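Lyase/mutase (Burkholderia cenocepacia, PDB 4LSB) folds as a TIM barrel of the phosphoenolpyruvate phosphomutase family and carries a bound magnesium ion. Local coordinates at residues F32-P37 against A53-S58; T42-A47 against V85-L90; N216-L221 against R238-G243. One frame throughout, in Å; residues are numbered along the deposited sequence.

Contact 1 of 3, residues F32-P37 against A53-S58; sequences FIIPNP and ALATTS. With MG (magnesium ion), chain E.
Pro35 and Ala55 join the first and second strands of the TIM barrel, neighbours in the closed barrel, at the point where the two strands run out. Ala55 N donates to Pro35 O at 2.9 Å in a nearly straight bond, with an N-H...O angle of 164°. Past this bond both chains run on as loop, and the further polar links come from the Asn36 side chain and a water. Asn36 holds CG beside its backbone N (chi1 -56°), which turns the amide toward the loop after Ala55. There ND2 gives a hydrogen bond to Thr56 O at 3.2 Å; the acceptor lies in the plane of the amide, but the donor stands well above the carbonyl plane. The other end of that amide is taken too, as Asn36 OD1 accepts from the backbone N of Val241, so the group is held at both ends. Asn36 CA also brings its hydrogen to Ala55 O, the carbon and oxygen being 3.1 Å apart. One water connects the segments farther on, donating to Pro37 O and accepting from Thr57 N, each 2.8 Å from the water oxygen. Ala53 O, in contrast, is buried without a polar partner: Pro35 has no N-H to offer and sets CD 3.3 Å from that oxygen. Ile34 CD1 reaches the methyl group of Ala53, while Thr57 OG1 caps the following helix at Gly60 N. Glu97 and three waters share the magnesium ion with the residue after Thr57, whose hydroxyl, Ser58 OG, lies 2.4 Å from the metal.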
loop_
_atom_site.group_PDB
_atom_site.type_symbol
_atom_site.label_atom_id
_atom_site.label_comp_id
_atom_site.label_asym_id
_atom_site.label_seq_id
_atom_site.Cartn_x
_atom_site.Cartn_y
_atom_site.Cartn_z
ATOM N N PHE B 32 19.297 -12.456 -11.555
ATOM C CA PHE B 32 18.446 -11.253 -11.634
ATOM C C PHE B 32 17.575 -11.141 -10.416
ATOM O O PHE B 32 17.270 -12.115 -9.784
ATOM C CB PHE B 32 17.594 -11.206 -12.925
ATOM C CG PHE B 32 16.445 -12.179 -12.967
ATOM C CD1 PHE B 32 16.635 -13.491 -13.351
ATOM C CD2 PHE B 32 15.150 -11.749 -12.693
ATOM C CE1 PHE B 32 15.578 -14.375 -13.390
ATOM C CE2 PHE B 32 14.085 -12.622 -12.734
ATOM C CZ PHE B 32 14.300 -13.952 -13.062
ATOM N N ILE B 33 17.132 -9.934 -10.124
ATOM C CA ILE B 33 16.293 -9.711 -8.959
ATOM C C ILE B 33 14.850 -9.659 -9.481
ATOM O O ILE B 33 14.572 -9.015 -10.486
ATOM C CB ILE B 33 16.643 -8.393 -8.240
ATOM C CG1 ILE B 33 18.055 -8.475 -7.665
ATOM C CG2 ILE B 33 15.648 -8.106 -7.153
ATOM C CD1 ILE B 33 18.604 -7.174 -7.075
ATOM N N ILE B 34 13.977 -10.356 -8.784
ATOM C CA ILE B 34 12.557 -10.305 -9.013
ATOM C C ILE B 34 11.922 -9.683 -7.760
ATOM O O ILE B 34 11.802 -10.319 -6.693
ATOM C CB ILE B 34 11.955 -11.660 -9.409
ATOM C CG1 ILE B 34 10.478 -11.488 -9.778
ATOM C CG2 ILE B 34 12.099 -12.691 -8.310
ATOM C CD1 ILE B 34 9.900 -12.674 -10.529
ATOM N N PRO B 35 11.599 -8.375 -7.848
ATOM C CA PRO B 35 11.093 -7.719 -6.644
ATOM C C PRO B 35 9.623 -7.960 -6.449
ATOM O O PRO B 35 8.919 -8.412 -7.382
ATOM C CB PRO B 35 11.387 -6.256 -6.933
ATOM C CG PRO B 35 11.158 -6.146 -8.385
ATOM C CD PRO B 35 11.710 -7.422 -8.964
ATOM N N ASN B 36 9.144 -7.641 -5.249
ATOM C CA ASN B 36 7.820 -8.016 -4.787
ATOM C C ASN B 36 6.946 -6.783 -4.375
ATOM O O ASN B 36 6.903 -6.420 -3.226
ATOM C CB ASN B 36 7.879 -8.963 -3.576
ATOM C CG ASN B 36 8.701 -10.239 -3.825
ATOM O OD1 ASN B 36 9.938 -10.208 -3.818
ATOM N ND2 ASN B 36 8.026 -11.358 -4.042
ATOM N N PRO B 37 6.265 -6.179 -5.321
ATOM C CA PRO B 37 5.219 -5.214 -5.004
ATOM C C PRO B 37 4.012 -5.874 -4.398
ATOM O O PRO B 37 3.882 -7.097 -4.489
ATOM C CB PRO B 37 4.871 -4.668 -6.372
ATOM C CG PRO B 37 4.991 -5.845 -7.202
ATOM C CD PRO B 37 6.138 -6.641 -6.706
ATOM N N ALA B 53 10.754 -8.224 -14.193
ATOM C CA ALA B 53 9.687 -9.125 -13.785
ATOM C C ALA B 53 9.271 -8.715 -12.425
ATOM O O ALA B 53 10.029 -8.027 -11.734
ATOM C CB ALA B 53 10.223 -10.528 -13.752
ATOM N N LEU B 54 8.108 -9.157 -12.002
ATOM C CA LEU B 54 7.622 -8.914 -10.618
ATOM C C LEU B 54 7.127 -10.232 -10.029
ATOM O O LEU B 54 6.684 -11.107 -10.768
ATOM C CB LEU B 54 6.454 -7.879 -10.645
ATOM C CG LEU B 54 6.753 -6.573 -11.372
ATOM C CD1 LEU B 54 5.489 -5.746 -11.497
ATOM C CD2 LEU B 54 7.798 -5.784 -10.655
ATOM N N ALA B 55 7.172 -10.353 -8.694
ATOM C CA ALA B 55 6.605 -11.469 -8.003
ATOM C C ALA B 55 5.639 -10.966 -6.944
ATOM O O ALA B 55 5.911 -10.010 -6.180
ATOM C CB ALA B 55 7.691 -12.314 -7.359
ATOM N N THR B 56 4.514 -11.637 -6.820
ATOM C CA THR B 56 3.574 -11.254 -5.771
ATOM C C THR B 56 4.121 -11.778 -4.455
ATOM O O THR B 56 5.086 -12.583 -4.431
ATOM C CB THR B 56 2.169 -11.769 -6.043
ATOM O OG1 THR B 56 2.170 -13.168 -6.016
ATOM C CG2 THR B 56 1.648 -11.284 -7.395
ATOM N N THR B 57 3.613 -11.228 -3.361
ATOM C CA THR B 57 4.044 -11.582 -2.012
ATOM C C THR B 57 2.769 -11.740 -1.191
ATOM O O THR B 57 2.048 -10.790 -0.954
ATOM C CB THR B 57 4.984 -10.520 -1.383
ATOM O OG1 THR B 57 5.078 -10.703 0.025
ATOM C CG2 THR B 57 4.531 -9.095 -1.677
ATOM N N SER B 58 2.454 -12.975 -0.854
ATOM C CA SER B 58 1.319 -13.249 0.019
ATOM C C SER B 58 1.468 -12.468 1.356
ATOM O O SER B 58 0.477 -12.027 1.936
ATOM C CB SER B 58 1.212 -14.776 0.285
ATOM O OG SER B 58 2.403 -15.229 0.952
HETATM MG MG MG E . 2.537 -17.418 1.959
HETATM O O HOH W 1 1.972 -9.097 -3.949
HETATM O O HOH W 2 2.755 -19.427 2.787
HETATM O O HOH W 3 3.998 -18.165 0.177
HETATM O O HOH W 4 4.164 -16.596 2.851
#

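Contact 2 of 3, residues T42-A47 against V85-L90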
loop_
_atom_site.group_PDB
_atom_site.type_symbol
_atom_site.label_atom_id
_atom_site.label_comp_id
_atom_site.label_asym_id
_atom_site.label_seq_id
_atom_site.Cartn_x
_atom_site.Cartn_y
_atom_site.Cartn_z
ATOM N N THR B 42 3.067 0.163 -6.388
ATOM C CA THR B 42 4.386 -0.384 -6.243
ATOM C C THR B 42 4.791 -1.164 -7.476
ATOM O O THR B 42 5.937 -1.126 -7.843
ATOM C CB THR B 42 4.534 -1.194 -4.919
ATOM O OG1 THR B 42 3.480 -2.160 -4.788
ATOM C CG2 THR B 42 4.536 -0.286 -3.734
ATOM N N ALA B 43 3.854 -1.843 -8.113
ATOM C CA ALA B 43 4.123 -2.544 -9.318
ATOM C C ALA B 43 4.569 -1.601 -10.398
ATOM O O ALA B 43 5.595 -1.839 -11.042
ATOM C CB ALA B 43 2.941 -3.354 -9.754
ATOM N N ARG B 44 3.821 -0.506 -10.584
ATOM C CA ARG B 44 4.205 0.563 -11.487
ATOM C C ARG B 44 5.616 1.114 -11.250
ATOM O O ARG B 44 6.419 1.210 -12.227
ATOM C CB ARG B 44 3.189 1.724 -11.449
ATOM C CG ARG B 44 1.870 1.376 -12.111
ATOM C CD ARG B 44 1.086 2.604 -12.524
ATOM N NE ARG B 44 1.670 3.217 -13.716
ATOM C CZ ARG B 44 1.269 4.366 -14.251
ATOM N NH1 ARG B 44 0.223 5.002 -13.787
ATOM N NH2 ARG B 44 1.881 4.825 -15.327
ATOM N N LEU B 45 5.919 1.394 -9.979
ATOM C CA LEU B 45 7.187 2.010 -9.629
ATOM C C LEU B 45 8.338 1.060 -9.886
ATOM O O LEU B 45 9.388 1.459 -10.357
ATOM C CB LEU B 45 7.202 2.434 -8.185
ATOM C CG LEU B 45 6.222 3.607 -7.902
ATOM C CD1 LEU B 45 6.087 3.794 -6.406
ATOM C CD2 LEU B 45 6.694 4.906 -8.589
ATOM N N LEU B 46 8.156 -0.223 -9.598
ATOM C CA LEU B 46 9.216 -1.179 -9.943
ATOM C C LEU B 46 9.468 -1.311 -11.447
ATOM O O LEU B 46 10.613 -1.488 -11.875
ATOM C CB LEU B 46 8.954 -2.559 -9.298
ATOM C CG LEU B 46 8.914 -2.569 -7.744
ATOM C CD1 LEU B 46 8.311 -3.854 -7.246
ATOM C CD2 LEU B 46 10.305 -2.333 -7.090
ATOM N N ALA B 47 8.436 -1.233 -12.275
ATOM C CA ALA B 47 8.668 -1.257 -13.713
ATOM C C ALA B 47 9.439 -0.008 -14.152
ATOM O O ALA B 47 10.384 -0.065 -14.927
ATOM C CB ALA B 47 7.369 -1.345 -14.471
ATOM N N VAL B 85 -0.548 -7.653 -12.818
ATOM C CA VAL B 85 -0.311 -7.863 -14.237
ATOM C C VAL B 85 -0.706 -6.605 -15.006
ATOM O O VAL B 85 0.086 -6.119 -15.813
ATOM C CB VAL B 85 -1.101 -9.065 -14.764
ATOM C CG1 VAL B 85 -1.115 -9.116 -16.288
ATOM C CG2 VAL B 85 -0.515 -10.356 -14.188
ATOM N N ALA B 86 -1.907 -6.085 -14.736
ATOM C CA ALA B 86 -2.403 -4.919 -15.466
ATOM C C ALA B 86 -1.547 -3.705 -15.169
ATOM O O ALA B 86 -1.234 -2.925 -16.066
ATOM C CB ALA B 86 -3.861 -4.626 -15.126
ATOM N N ALA B 87 -1.251 -3.503 -13.907
ATOM C CA ALA B 87 -0.519 -2.292 -13.481
ATOM C C ALA B 87 0.957 -2.247 -13.890
ATOM O O ALA B 87 1.500 -1.181 -14.307
ATOM C CB ALA B 87 -0.596 -2.178 -11.969
ATOM N N GLY B 88 1.629 -3.388 -13.704
ATOM C CA GLY B 88 3.069 -3.467 -13.951
ATOM C C GLY B 88 3.487 -3.491 -15.413
ATOM O O GLY B 88 4.499 -2.928 -15.745
ATOM N N GLY B 89 2.720 -4.139 -16.275
ATOM C CA GLY B 89 3.107 -4.356 -17.724
ATOM C C GLY B 89 4.297 -5.288 -17.883
ATOM O O GLY B 89 4.890 -5.386 -18.964
ATOM N N LEU B 90 4.617 -6.026 -16.819
ATOM C CA LEU B 90 5.723 -6.945 -16.796
ATOM C C LEU B 90 5.255 -8.381 -16.544
ATOM O O LEU B 90 4.229 -8.599 -15.909
ATOM C CB LEU B 90 6.677 -6.548 -15.629
ATOM C CG LEU B 90 7.462 -5.243 -15.787
ATOM C CD1 LEU B 90 8.283 -4.899 -14.502
ATOM C CD2 LEU B 90 8.331 -5.357 -17.043
#
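Ala43 and Ala47, one turn apart on helix 40-48, direct their methyl groups at the last turn of helix 74-88 and the residues that follow it. No hydrogen bond spans the two segments; the fit comes from small residues that let the backbones approach, the CA atoms of Ala43 and Gly88 being 4.8 Å apart. The methyl groups of Ala43 and Ala87 face each other, CB to CB at 4.3 Å. Gly88 has no side chain, and Ala43 CB therefore lies over its bare backbone. One turn on, Ala47 CB sits 3.5 Å from Gly88 O. Beyond it the chain leaves the helix at Gly89 with a positive phi, and Leu90 comes back toward helix 40-48. With CG beside its own backbone N (chi1 -69°), Leu90 lays CD1 against Ala47, 3.7 Å from its CB. On the flank, Arg44 makes its contact through the aliphatic part of the chain, CG lying 3.4 Å from Ala87 O. A bend at chi3 (75°) then carries the guanidinium on to other partners: NE donates to Asn287 OD1, while NH1 and NH2 reach Phe282 O and Ala284 O, and NH1 also bonds Gly66 O of the second subunit. Asn287 ND2 in turn donates to Ala87 O and Gly88 O, so carbonyls at the helix end are satisfied from the C-terminal part of the chain. The pair thus lies on the outside of the barrel, Ala43 and Leu90 resting on Leu54 of strand 54-55, with helix 275-283 against Leu45 on another side of helix 40-48.

Contact 3 of 3, residues N216-L221 against R238-G243; sequences NVVMGL and RVSVGG
Asn216 and Arg238 both extend CG opposite the backbone N (chi1 177° for Asn216), and a bend at chi3 of Arg238 (77°) swings its guanidinium back to the amide. Arg238 NE then donates to Asn216 OD1 at 2.9 Å, the oxygen lying at the edge of the guanidinium near its plane, although the two flat groups are inclined by 67°. A water closes a second path, donating to Asn216 OD1 and accepting from Arg238 NH2. The other branch of the amide points along the neighbouring strand, where ND2 donates to Ser240 OG at 3.0 Å, with the hydroxyl oxygen in the amide plane. Beneath these groups runs parallel pairing of the seventh and eighth barrel strands: Val217 N to Arg238 O (2.9 Å), Ser240 N to Val217 O (3.0 Å) and Met219 N to Ser240 O (2.9 Å). Val217 and Val239 occupy the opposite face, against Leu231 of helix 228-233. Arg238 is held further by His26 and Thr162. Acceptor and donor ends of the Asn216 amide thus have distinct partners, which fixes its flip, and the buried positive charge probably polarises its carbonyl.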
loop_
_atom_site.group_PDB
_atom_site.type_symbol
_atom_site.label_atom_id
_atom_site.label_comp_id
_atom_site.label_asym_id
_atom_site.label_seq_id
_atom_site.Cartn_x
_atom_site.Cartn_y
_atom_site.Cartn_z
ATOM N N ASN B 216 16.079 -19.950 -6.986
ATOM C CA ASN B 216 15.731 -18.625 -6.448
ATOM C C ASN B 216 16.155 -18.640 -4.995
ATOM O O ASN B 216 15.921 -19.623 -4.294
ATOM C CB ASN B 216 14.197 -18.436 -6.528
ATOM C CG ASN B 216 13.715 -17.120 -5.936
ATOM O OD1 ASN B 216 13.425 -16.219 -6.675
ATOM N ND2 ASN B 216 13.531 -17.043 -4.610
ATOM N N VAL B 217 16.760 -17.540 -4.554
ATOM C CA VAL B 217 17.086 -17.313 -3.153
ATOM C C VAL B 217 16.387 -16.014 -2.728
ATOM O O VAL B 217 16.351 -15.049 -3.508
ATOM C CB VAL B 217 18.606 -17.145 -2.976
ATOM C CG1 VAL B 217 18.933 -16.540 -1.633
ATOM C CG2 VAL B 217 19.276 -18.510 -3.177
ATOM N N VAL B 218 15.789 -16.025 -1.541
ATOM C CA VAL B 218 15.132 -14.819 -1.012
ATOM C C VAL B 218 16.088 -14.146 -0.040
ATOM O O VAL B 218 16.785 -14.807 0.713
ATOM C CB VAL B 218 13.774 -15.105 -0.324
ATOM C CG1 VAL B 218 13.922 -16.022 0.881
ATOM C CG2 VAL B 218 13.116 -13.797 0.085
ATOM N N MET B 219 16.124 -12.825 -0.112
ATOM C CA MET B 219 16.923 -12.037 0.743
ATOM C C MET B 219 16.017 -11.176 1.630
ATOM O O MET B 219 15.007 -10.640 1.158
ATOM C CB MET B 219 17.896 -11.170 -0.054
ATOM C CG MET B 219 19.121 -11.942 -0.456
ATOM S SD MET B 219 20.200 -12.238 0.954
ATOM C CE MET B 219 20.452 -13.996 0.823
ATOM N N GLY B 220 16.419 -11.076 2.896
ATOM C CA GLY B 220 15.783 -10.196 3.868
ATOM C C GLY B 220 14.687 -10.815 4.723
ATOM O O GLY B 220 13.950 -10.096 5.417
ATOM N N LEU B 221 14.560 -12.138 4.673
ATOM C CA LEU B 221 13.462 -12.849 5.344
ATOM C C LEU B 221 13.944 -13.219 6.732
ATOM O O LEU B 221 13.239 -12.985 7.719
ATOM C CB LEU B 221 13.022 -14.108 4.560
ATOM N N ARG B 238 18.093 -16.428 -9.541
ATOM C CA ARG B 238 17.017 -15.465 -9.238
ATOM C C ARG B 238 17.022 -15.102 -7.780
ATOM O O ARG B 238 17.143 -15.952 -6.928
ATOM C CB ARG B 238 15.656 -16.042 -9.593
ATOM C CG ARG B 238 14.580 -14.987 -9.821
ATOM C CD ARG B 238 13.345 -15.637 -10.461
ATOM N NE ARG B 238 12.578 -16.379 -9.476
ATOM C CZ ARG B 238 11.631 -17.296 -9.699
ATOM N NH1 ARG B 238 11.286 -17.672 -10.886
ATOM N NH2 ARG B 238 10.968 -17.799 -8.679
ATOM N N VAL B 239 16.843 -13.819 -7.490
ATOM C CA VAL B 239 16.813 -13.374 -6.140
ATOM C C VAL B 239 15.548 -12.543 -5.922
ATOM O O VAL B 239 15.292 -11.558 -6.602
ATOM C CB VAL B 239 18.040 -12.502 -5.819
ATOM C CG1 VAL B 239 18.030 -12.132 -4.338
ATOM C CG2 VAL B 239 19.314 -13.238 -6.164
ATOM N N SER B 240 14.760 -12.977 -4.956
ATOM C CA SER B 240 13.513 -12.307 -4.593
ATOM C C SER B 240 13.612 -11.715 -3.157
ATOM O O SER B 240 14.619 -11.929 -2.410
ATOM C CB SER B 240 12.370 -13.352 -4.671
ATOM O OG SER B 240 12.504 -14.349 -3.618
ATOM N N VAL B 241 12.565 -10.981 -2.746
ATOM C CA VAL B 241 12.579 -10.354 -1.434
ATOM C C VAL B 241 11.332 -10.581 -0.545
ATOM O O VAL B 241 11.231 -9.998 0.527
ATOM C CB VAL B 241 12.862 -8.833 -1.517
ATOM C CG1 VAL B 241 14.201 -8.562 -2.198
ATOM C CG2 VAL B 241 11.721 -8.088 -2.189
ATOM N N GLY B 242 10.411 -11.440 -0.968
ATOM C CA GLY B 242 9.226 -11.746 -0.186
ATOM C C GLY B 242 8.545 -10.442 0.238
ATOM O O GLY B 242 8.350 -9.542 -0.597
ATOM N N GLY B 243 8.184 -10.369 1.507
ATOM C CA GLY B 243 7.483 -9.158 2.040
ATOM C C GLY B 243 8.403 -8.011 2.442
ATOM O O GLY B 243 7.941 -7.073 3.090
HETATM O O HOH W 5 10.666 -15.833 -6.473
#

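Overall arrangement
From the N terminus, the first strand leads through helix 40-48 to the second, and contact 1 closes this beta-alpha-beta unit. Contact 2 crosses it: its first segment lies within the loop closed by contact 1, its second well beyond, bringing helix 74-88 against helix 40-48. The two touch through Pro37 and Leu54, which pack on Leu46. Contact 3 follows in series and closes the much later unit of strand 215-218, helix 228-233 and strand 238-240. Strand 238-240 then pairs with strand 32-34 through backbone bonds between Phe32, Ile34 and Val239, and this pairing, between the two contacts, links the last two barrel strands to the first two. Contacts 2 and 3 do not touch.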